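PDB 5M1T: MucR Phosphodiesterase from Pseudomonas aeruginosa, which belongs to the EAL-domain family and holds two magnesium ions and a bound C2E molecule in one pocket. Local coordinates for residues L48-K53 and I62-L67; E243-E248 and F265-P270. All blocks are in the same frame, centred on the assembly; numbering follows the deposited sequence.

Interaction 1. Residues L48-K53 and I62-L67. With MG (magnesium ion), chain D; C2E (9,9'-[(2R,3R,3aS,5S,7aR,9R,10R,10aS,12S,14aR)-3,5,10,12-tetrahydroxy-5,12-dioxidooctahydro-2H,7H-difuro[3,2-d:3',2'-j][1,3,7,9,2,8]tetraoxadiphosphacyclododecine-2,9-diyl]bis(2-amino-1,9-dihydro-6H-purin-6-one)), chain C.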
loop_
_atom_site.group_PDB
_atom_site.type_symbol
_atom_site.label_atom_id
_atom_site.label_comp_id
_atom_site.label_asym_id
_atom_site.label_seq_id
_atom_site.Cartn_x
_atom_site.Cartn_y
_atom_site.Cartn_z
ATOM N N LEU A 48 -2.392 -24.058 -4.407
ATOM C CA LEU A 48 -2.587 -23.788 -2.985
ATOM C C LEU A 48 -2.641 -25.053 -2.169
ATOM O O LEU A 48 -3.347 -26.009 -2.513
ATOM C CB LEU A 48 -3.861 -23.008 -2.725
ATOM C CG LEU A 48 -3.855 -21.554 -3.100
ATOM C CD1 LEU A 48 -5.161 -20.913 -2.635
ATOM C CD2 LEU A 48 -2.679 -20.851 -2.454
ATOM N N HIS A 49 -1.890 -25.045 -1.070
ATOM C CA HIS A 49 -2.097 -26.025 -0.018
ATOM C C HIS A 49 -2.785 -25.309 1.140
ATOM O O HIS A 49 -2.736 -24.083 1.257
ATOM C CB HIS A 49 -0.776 -26.644 0.387
ATOM C CG HIS A 49 -0.242 -27.605 -0.630
ATOM N ND1 HIS A 49 0.729 -28.541 -0.344
ATOM C CD2 HIS A 49 -0.564 -27.784 -1.933
ATOM C CE1 HIS A 49 1.010 -29.231 -1.435
ATOM N NE2 HIS A 49 0.232 -28.796 -2.411
ATOM N N TYR A 50 -3.468 -26.080 1.964
ATOM C CA TYR A 50 -4.295 -25.551 3.006
ATOM C C TYR A 50 -3.895 -26.244 4.283
ATOM O O TYR A 50 -3.774 -27.472 4.307
ATOM C CB TYR A 50 -5.773 -25.808 2.684
ATOM C CG TYR A 50 -6.196 -25.187 1.369
ATOM C CD1 TYR A 50 -6.564 -23.872 1.297
ATOM C CD2 TYR A 50 -6.197 -25.918 0.209
ATOM C CE1 TYR A 50 -6.916 -23.278 0.093
ATOM C CE2 TYR A 50 -6.546 -25.340 -1.008
ATOM C CZ TYR A 50 -6.902 -24.022 -1.065
ATOM O OH TYR A 50 -7.273 -23.471 -2.272
ATOM N N GLN A 51 -3.638 -25.466 5.335
ATOM C CA GLN A 51 -3.355 -26.042 6.648
ATOM C C GLN A 51 -4.494 -25.799 7.655
ATOM O O GLN A 51 -4.914 -24.668 7.873
ATOM C CB GLN A 51 -2.052 -25.520 7.209
ATOM C CG GLN A 51 -1.592 -26.423 8.348
ATOM C CD GLN A 51 -0.369 -25.925 9.051
ATOM O OE1 GLN A 51 -0.049 -24.733 8.992
ATOM N NE2 GLN A 51 0.343 -26.848 9.709
ATOM N N PRO A 52 -5.014 -26.872 8.254
ATOM C CA PRO A 52 -6.086 -26.770 9.244
ATOM C C PRO A 52 -5.746 -25.895 10.421
ATOM O O PRO A 52 -4.598 -25.958 10.907
ATOM C CB PRO A 52 -6.236 -28.202 9.758
ATOM C CG PRO A 52 -5.619 -29.093 8.741
ATOM C CD PRO A 52 -4.609 -28.270 7.998
ATOM N N LYS A 53 -6.687 -25.061 10.857
ATOM C CA LYS A 53 -6.561 -24.391 12.156
ATOM C C LYS A 53 -7.641 -25.073 12.986
ATOM O O LYS A 53 -8.762 -25.260 12.513
ATOM C CB LYS A 53 -6.824 -22.880 12.121
ATOM C CG LYS A 53 -6.027 -22.100 11.071
ATOM C CD LYS A 53 -6.655 -20.734 10.745
ATOM C CE LYS A 53 -7.065 -19.985 12.009
ATOM N NZ LYS A 53 -7.870 -18.787 11.635
ATOM N N ILE A 62 -11.676 -25.171 12.559
ATOM C CA ILE A 62 -12.430 -23.916 12.349
ATOM C C ILE A 62 -12.060 -23.194 11.048
ATOM O O ILE A 62 -12.535 -22.093 10.797
ATOM C CB ILE A 62 -12.207 -22.922 13.499
ATOM C CG1 ILE A 62 -10.708 -22.620 13.677
ATOM C CG2 ILE A 62 -12.823 -23.464 14.782
ATOM C CD1 ILE A 62 -10.413 -21.477 14.617
ATOM N N GLY A 63 -11.196 -23.798 10.239
ATOM C CA GLY A 63 -10.789 -23.222 8.960
ATOM C C GLY A 63 -9.435 -23.699 8.478
ATOM O O GLY A 63 -8.884 -24.669 9.011
ATOM N N VAL A 64 -8.896 -23.001 7.479
ATOM C CA VAL A 64 -7.569 -23.281 6.999
ATOM C C VAL A 64 -6.790 -22.004 6.701
ATOM O O VAL A 64 -7.383 -20.951 6.491
ATOM C CB VAL A 64 -7.587 -24.149 5.713
ATOM C CG1 VAL A 64 -8.207 -25.503 6.002
ATOM C CG2 VAL A 64 -8.327 -23.470 4.576
ATOM N N GLU A 65 -5.465 -22.112 6.673
ATOM C CA GLU A 65 -4.638 -21.087 6.068
ATOM C C GLU A 65 -4.228 -21.545 4.662
ATOM O O GLU A 65 -3.721 -22.645 4.500
ATOM C CB GLU A 65 -3.386 -20.809 6.922
ATOM C CG GLU A 65 -2.526 -19.706 6.353
ATOM C CD GLU A 65 -1.320 -19.323 7.233
ATOM O OE1 GLU A 65 -1.109 -19.952 8.299
ATOM O OE2 GLU A 65 -0.594 -18.382 6.850
ATOM N N ALA A 66 -4.434 -20.698 3.669
ATOM C CA ALA A 66 -3.958 -20.958 2.333
ATOM C C ALA A 66 -2.474 -20.663 2.243
ATOM O O ALA A 66 -2.029 -19.594 2.674
ATOM C CB ALA A 66 -4.720 -20.087 1.307
ATOM N N LEU A 67 -1.729 -21.605 1.677
ATOM C CA LEU A 67 -0.284 -21.542 1.582
ATOM C C LEU A 67 0.194 -21.920 0.149
ATOM O O LEU A 67 -0.076 -23.008 -0.370
ATOM C CB LEU A 67 0.349 -22.488 2.619
ATOM C CG LEU A 67 0.178 -22.099 4.092
ATOM C CD1 LEU A 67 0.611 -23.226 5.054
ATOM C CD2 LEU A 67 0.946 -20.807 4.389
HETATM MG MG MG D . 0.219 -16.554 7.755
HETATM P P1 C2E C . 3.293 -17.960 7.512
HETATM O O2P C2E C . 2.178 -17.005 7.190
HETATM O O1P C2E C . 3.854 -17.849 8.915
HETATM O "O5'" C2E C . 2.735 -19.434 7.262
HETATM C "C5'" C2E C . 3.015 -20.478 8.168
HETATM C "C4'" C2E C . 4.256 -21.238 7.758
HETATM O "O4'" C2E C . 4.594 -22.154 8.816
HETATM C "C3'" C2E C . 4.036 -22.085 6.516
HETATM O "O3'" C2E C . 5.265 -22.166 5.794
HETATM C "C2'" C2E C . 3.698 -23.455 7.061
HETATM O "O2'" C2E C . 4.009 -24.516 6.157
HETATM C "C1'" C2E C . 4.617 -23.476 8.275
HETATM N N9 C2E C . 4.205 -24.416 9.317
HETATM C C8 C2E C . 2.958 -24.643 9.758
HETATM N N7 C2E C . 2.974 -25.573 10.738
HETATM C C5 C2E C . 4.249 -25.933 10.935
HETATM C C6 C2E C . 4.958 -26.865 11.819
HETATM O O6 C2E C . 4.320 -27.542 12.656
HETATM N N1 C2E C . 6.293 -26.940 11.692
HETATM C C2 C2E C . 6.981 -26.204 10.789
HETATM N N2 C2E C . 8.325 -26.328 10.704
HETATM N N3 C2E C . 6.392 -25.325 9.959
HETATM C C4 C2E C . 5.055 -25.168 9.990
HETATM P P11 C2E C . 5.296 -21.937 4.203
HETATM O O21 C2E C . 4.099 -22.646 3.591
HETATM O O11 C2E C . 6.567 -22.502 3.664
HETATM O O5A C2E C . 5.169 -20.362 3.956
HETATM C C5A C2E C . 6.173 -19.500 4.499
HETATM C C4A C2E C . 5.701 -18.064 4.431
HETATM O O4A C2E C . 5.408 -17.693 3.088
HETATM C C3A C2E C . 4.396 -17.839 5.148
HETATM O O3A C2E C . 4.561 -17.705 6.549
HETATM C C2A C2E C . 3.879 -16.581 4.502
HETATM O O2A C2E C . 4.506 -15.424 5.035
HETATM C C1A C2E C . 4.341 -16.739 3.074
HETATM N N91 C2E C . 3.212 -17.195 2.213
HETATM C C81 C2E C . 2.762 -18.448 1.998
HETATM N N71 C2E C . 1.729 -18.445 1.113
HETATM C C51 C2E C . 1.525 -17.162 0.764
HETATM C C61 C2E C . 0.598 -16.432 -0.118
HETATM O O61 C2E C . -0.282 -17.048 -0.757
HETATM N N11 C2E C . 0.725 -15.095 -0.195
HETATM C C21 C2E C . 1.662 -14.425 0.511
HETATM N N21 C2E C . 1.743 -13.088 0.395
HETATM N N31 C2E C . 2.544 -15.022 1.340
HETATM C C41 C2E C . 2.498 -16.357 1.495
HETATM O O HOH W 1 0.450 -18.097 9.256
#
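Gln51 and Glu65 face each other as an antiparallel hydrogen-bonded pair, Gln51 N to Glu65 O being 2.9 Å, and both side chains leave the sheet on the side of the magnesium and C2E. Glu65 runs out with CG anti to the backbone N (chi1 -178°) and the chain extended, and its OE2 binds the metal at 2.2 Å. C2E O2P, a water, Asn124, Glu156 and Asp186 supply the other ligands. Turned from the ion, OE1 takes a salt bridge from Lys207 and a hydrogen bond from Gln263, which together fix the rotation of the carboxylate. Gln263 NE2 also serves Gln51 OE1, so one amide positions both side chains; Gln51 NE2 lies 3.1 Å from C2E N7. Alongside, Leu67 rests CD1 3.7 Å from C2E C2', with CD2 near the phosphate oxygens. Residues 65-67 are the Glu-Ala-Leu signature that names the EAL domain, a TIM-barrel-like fold in which strand 46-55 runs antiparallel to strand 61-72. The signature strand is held on the His49 side by Leu67 N to His49 O at 2.7 Å, and at the far end by Ile62 N to Lys53 O at 2.9 Å. Tyr50, Val64 and Ala66 turn to the opposite face. There Tyr50 CD1 meets Val64 CG2 at 3.7 Å, the two side chains crossing at a slant, while Ala66 CB touches Tyr50 CE1 and Leu48 CD1. Helix 93-113 covers this layer, and its Trp111 packs edge-to-face with the Tyr50 ring. On the face of Gln51 and Glu65, Lys53 NZ makes a salt bridge with Glu205.

Interaction 2. Residues E243-E248 and F265-P270; sequences EGVETE and FLLGRP. With MG (magnesium ion), chain E; C2E (9,9'-[(2R,3R,3aS,5S,7aR,9R,10R,10aS,12S,14aR)-3,5,10,12-tetrahydroxy-5,12-dioxidooctahydro-2H,7H-difuro[3,2-d:3',2'-j][1,3,7,9,2,8]tetraoxadiphosphacyclododecine-2,9-diyl]bis(2-amino-1,9-dihydro-6H-purin-6-one)), chain C.
The Phe265 ring lies between two flat groups: one face carries a guanine of C2E, whose C6 sits 3.4 Å above the ring plane toward the rim, and on the other side is the Arg269 guanidinium, with Phe265 CD2 over its centre. The two segments are loops following strands 239-243 and 261-263 of the TIM-barrel-like EAL fold. Between them they read the same base. Phe265 N gives a straight hydrogen bond to C2E O6 (2.7 Å, 180°), and Glu246 OE2 accepts from N1 and, weakly, from N2. Glu246 CG is anti to its carbonyl carbon (chi1 -61°) and the chain runs out extended, passing O6 on its way to N1. Further in, Glu243 grips the second magnesium with both carboxylate oxygens, OE1 and OE2 each at 2.5 Å; C2E O1P, a water, Asp186 and Asp187 complete the site. The loops themselves are joined by a backbone hydrogen bond, Leu266 N to Val245 O (3.1 Å). Val245 CB meets Leu267 CD1 at 4.3 Å, and Leu266, its CB pointing at the other loop, lays CB 3.4 Å from Val245 O and CD2 3.5 Å from Thr247 O.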
loop_
_atom_site.group_PDB
_atom_site.type_symbol
_atom_site.label_atom_id
_atom_site.label_comp_id
_atom_site.label_asym_id
_atom_site.label_seq_id
_atom_site.Cartn_x
_atom_site.Cartn_y
_atom_site.Cartn_z
ATOM N N GLU A 243 0.923 -21.253 16.283
ATOM C CA GLU A 243 1.346 -21.777 14.983
ATOM C C GLU A 243 2.656 -22.554 15.144
ATOM O O GLU A 243 3.473 -22.216 15.972
ATOM C CB GLU A 243 1.435 -20.590 14.001
ATOM C CG GLU A 243 2.322 -20.757 12.809
ATOM C CD GLU A 243 2.510 -19.435 12.065
ATOM O OE1 GLU A 243 3.657 -18.858 12.111
ATOM O OE2 GLU A 243 1.496 -18.979 11.486
ATOM N N GLY A 244 2.838 -23.628 14.383
ATOM C CA GLY A 244 4.050 -24.433 14.462
ATOM C C GLY A 244 3.991 -25.550 15.501
ATOM O O GLY A 244 5.029 -26.011 15.968
ATOM N N VAL A 245 2.797 -25.996 15.865
ATOM C CA VAL A 245 2.665 -27.024 16.889
ATOM C C VAL A 245 3.063 -28.352 16.293
ATOM O O VAL A 245 2.364 -28.884 15.415
ATOM C CB VAL A 245 1.213 -27.083 17.421
ATOM C CG1 VAL A 245 1.034 -28.170 18.486
ATOM C CG2 VAL A 245 0.818 -25.717 17.987
ATOM N N GLU A 246 4.187 -28.875 16.769
ATOM C CA GLU A 246 4.727 -30.148 16.303
ATOM C C GLU A 246 4.706 -31.290 17.306
ATOM O O GLU A 246 4.809 -32.423 16.901
ATOM C CB GLU A 246 6.177 -29.961 15.856
ATOM C CG GLU A 246 6.321 -28.972 14.719
ATOM C CD GLU A 246 7.749 -28.718 14.277
ATOM O OE1 GLU A 246 8.690 -28.878 15.107
ATOM O OE2 GLU A 246 7.900 -28.326 13.089
ATOM N N THR A 247 4.608 -31.023 18.604
ATOM C CA THR A 247 4.721 -32.089 19.582
ATOM C C THR A 247 3.514 -32.110 20.514
ATOM O O THR A 247 2.849 -31.094 20.706
ATOM C CB THR A 247 5.996 -31.939 20.436
ATOM O OG1 THR A 247 5.846 -30.852 21.356
ATOM C CG2 THR A 247 7.193 -31.677 19.580
ATOM N N GLU A 248 3.272 -33.262 21.127
ATOM C CA GLU A 248 2.182 -33.400 22.101
ATOM C C GLU A 248 2.357 -32.452 23.272
ATOM O O GLU A 248 1.374 -31.873 23.743
ATOM C CB GLU A 248 2.057 -34.838 22.604
ATOM C CG GLU A 248 1.781 -35.821 21.466
ATOM C CD GLU A 248 1.095 -37.115 21.885
ATOM O OE1 GLU A 248 1.451 -37.666 22.949
ATOM O OE2 GLU A 248 0.184 -37.583 21.144
ATOM N N PHE A 265 2.082 -29.063 12.191
ATOM C CA PHE A 265 2.250 -30.395 11.626
ATOM C C PHE A 265 1.597 -31.512 12.465
ATOM O O PHE A 265 1.092 -32.463 11.917
ATOM C CB PHE A 265 3.715 -30.725 11.420
ATOM C CG PHE A 265 4.366 -29.954 10.318
ATOM C CD1 PHE A 265 3.659 -29.043 9.556
ATOM C CD2 PHE A 265 5.692 -30.172 10.020
ATOM C CE1 PHE A 265 4.253 -28.370 8.535
ATOM C CE2 PHE A 265 6.296 -29.480 9.012
ATOM C CZ PHE A 265 5.564 -28.573 8.273
ATOM N N LEU A 266 1.590 -31.365 13.774
ATOM C CA LEU A 266 0.982 -32.359 14.664
ATOM C C LEU A 266 -0.516 -32.492 14.375
ATOM O O LEU A 266 -1.059 -33.578 14.432
ATOM C CB LEU A 266 1.175 -31.958 16.124
ATOM C CG LEU A 266 0.657 -33.012 17.135
ATOM C CD1 LEU A 266 1.612 -34.210 17.191
ATOM C CD2 LEU A 266 0.432 -32.443 18.536
ATOM N N LEU A 267 -1.164 -31.373 14.089
ATOM C CA LEU A 267 -2.593 -31.339 13.851
ATOM C C LEU A 267 -2.984 -31.526 12.372
ATOM O O LEU A 267 -4.138 -31.847 12.058
ATOM C CB LEU A 267 -3.159 -30.014 14.351
ATOM C CG LEU A 267 -2.799 -29.882 15.829
ATOM C CD1 LEU A 267 -2.659 -28.445 16.237
ATOM C CD2 LEU A 267 -3.831 -30.603 16.677
ATOM N N GLY A 268 -2.033 -31.329 11.474
ATOM C CA GLY A 268 -2.281 -31.518 10.057
ATOM C C GLY A 268 -1.396 -30.623 9.217
ATOM O O GLY A 268 -1.399 -29.416 9.389
ATOM N N ARG A 269 -0.636 -31.229 8.321
ATOM C CA ARG A 269 0.264 -30.478 7.465
ATOM C C ARG A 269 -0.531 -29.788 6.346
ATOM O O ARG A 269 -1.679 -30.182 6.058
ATOM C CB ARG A 269 1.292 -31.417 6.844
ATOM C CG ARG A 269 2.223 -32.058 7.847
ATOM C CD ARG A 269 3.322 -32.868 7.185
ATOM N NE ARG A 269 4.317 -33.330 8.169
ATOM C CZ ARG A 269 5.631 -33.089 8.120
ATOM N NH1 ARG A 269 6.184 -32.399 7.126
ATOM N NH2 ARG A 269 6.411 -33.554 9.074
ATOM N N PRO A 270 0.078 -28.767 5.713
ATOM C CA PRO A 270 -0.518 -28.190 4.512
ATOM C C PRO A 270 -0.709 -29.277 3.484
ATOM O O PRO A 270 0.187 -30.082 3.295
ATOM C CB PRO A 270 0.547 -27.183 4.026
ATOM C CG PRO A 270 1.347 -26.878 5.272
ATOM C CD PRO A 270 1.369 -28.147 6.046
HETATM MG MG MG E . 2.753 -16.899 10.857
HETATM P P1 C2E C . 3.293 -17.960 7.512
HETATM O O2P C2E C . 2.178 -17.005 7.190
HETATM O O1P C2E C . 3.854 -17.849 8.915
HETATM O "O5'" C2E C . 2.735 -19.434 7.262
HETATM C "C5'" C2E C . 3.015 -20.478 8.168
HETATM C "C4'" C2E C . 4.256 -21.238 7.758
HETATM O "O4'" C2E C . 4.594 -22.154 8.816
HETATM C "C3'" C2E C . 4.036 -22.085 6.516
HETATM O "O3'" C2E C . 5.265 -22.166 5.794
HETATM C "C2'" C2E C . 3.698 -23.455 7.061
HETATM O "O2'" C2E C . 4.009 -24.516 6.157
HETATM C "C1'" C2E C . 4.617 -23.476 8.275
HETATM N N9 C2E C . 4.205 -24.416 9.317
HETATM C C8 C2E C . 2.958 -24.643 9.758
HETATM N N7 C2E C . 2.974 -25.573 10.738
HETATM C C5 C2E C . 4.249 -25.933 10.935
HETATM C C6 C2E C . 4.958 -26.865 11.819
HETATM O O6 C2E C . 4.320 -27.542 12.656
HETATM N N1 C2E C . 6.293 -26.940 11.692
HETATM C C2 C2E C . 6.981 -26.204 10.789
HETATM N N2 C2E C . 8.325 -26.328 10.704
HETATM N N3 C2E C . 6.392 -25.325 9.959
HETATM C C4 C2E C . 5.055 -25.168 9.990
HETATM P P11 C2E C . 5.296 -21.937 4.203
HETATM O O21 C2E C . 4.099 -22.646 3.591
HETATM O O11 C2E C . 6.567 -22.502 3.664
HETATM O O5A C2E C . 5.169 -20.362 3.956
HETATM C C5A C2E C . 6.173 -19.500 4.499
HETATM C C4A C2E C . 5.701 -18.064 4.431
HETATM O O4A C2E C . 5.408 -17.693 3.088
HETATM C C3A C2E C . 4.396 -17.839 5.148
HETATM O O3A C2E C . 4.561 -17.705 6.549
HETATM C C2A C2E C . 3.879 -16.581 4.502
HETATM O O2A C2E C . 4.506 -15.424 5.035
HETATM C C1A C2E C . 4.341 -16.739 3.074
HETATM N N91 C2E C . 3.212 -17.195 2.213
HETATM C C81 C2E C . 2.762 -18.448 1.998
HETATM N N71 C2E C . 1.729 -18.445 1.113
HETATM C C51 C2E C . 1.525 -17.162 0.764
HETATM C C61 C2E C . 0.598 -16.432 -0.118
HETATM O O61 C2E C . -0.282 -17.048 -0.757
HETATM N N11 C2E C . 0.725 -15.095 -0.195
HETATM C C21 C2E C . 1.662 -14.425 0.511
HETATM N N21 C2E C . 1.743 -13.088 0.395
HETATM N N31 C2E C . 2.544 -15.022 1.340
HETATM C C41 C2E C . 2.498 -16.357 1.495
HETATM O O HOH W 2 4.892 -17.192 11.342
#

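How the interactions relate
Following the chain, interaction 1 comes first and closes the short turn of the hairpin made by strands 46-55 and 61-72. The chain then passes through the parallel strands before residues 243-248 leave strand 239-243; interaction 2 closes a later loop, holding helix 248-257 and strand 261-263. The two are in series, neither nested nor crossed. Strand 261-263 pairs back with strand 46-55, so the sheet's first and last strands meet; both interactions touch C2E. Gln51 NE2 makes a probable hydrogen bond to Gly268 O at 3.1 Å, and Pro270 CG packs on Leu67 CD1 at 3.7 Å. The magnesium ligands Glu65 and Glu243 bring their carboxylates close, each on its own ion, with Asp186 shared by both metals.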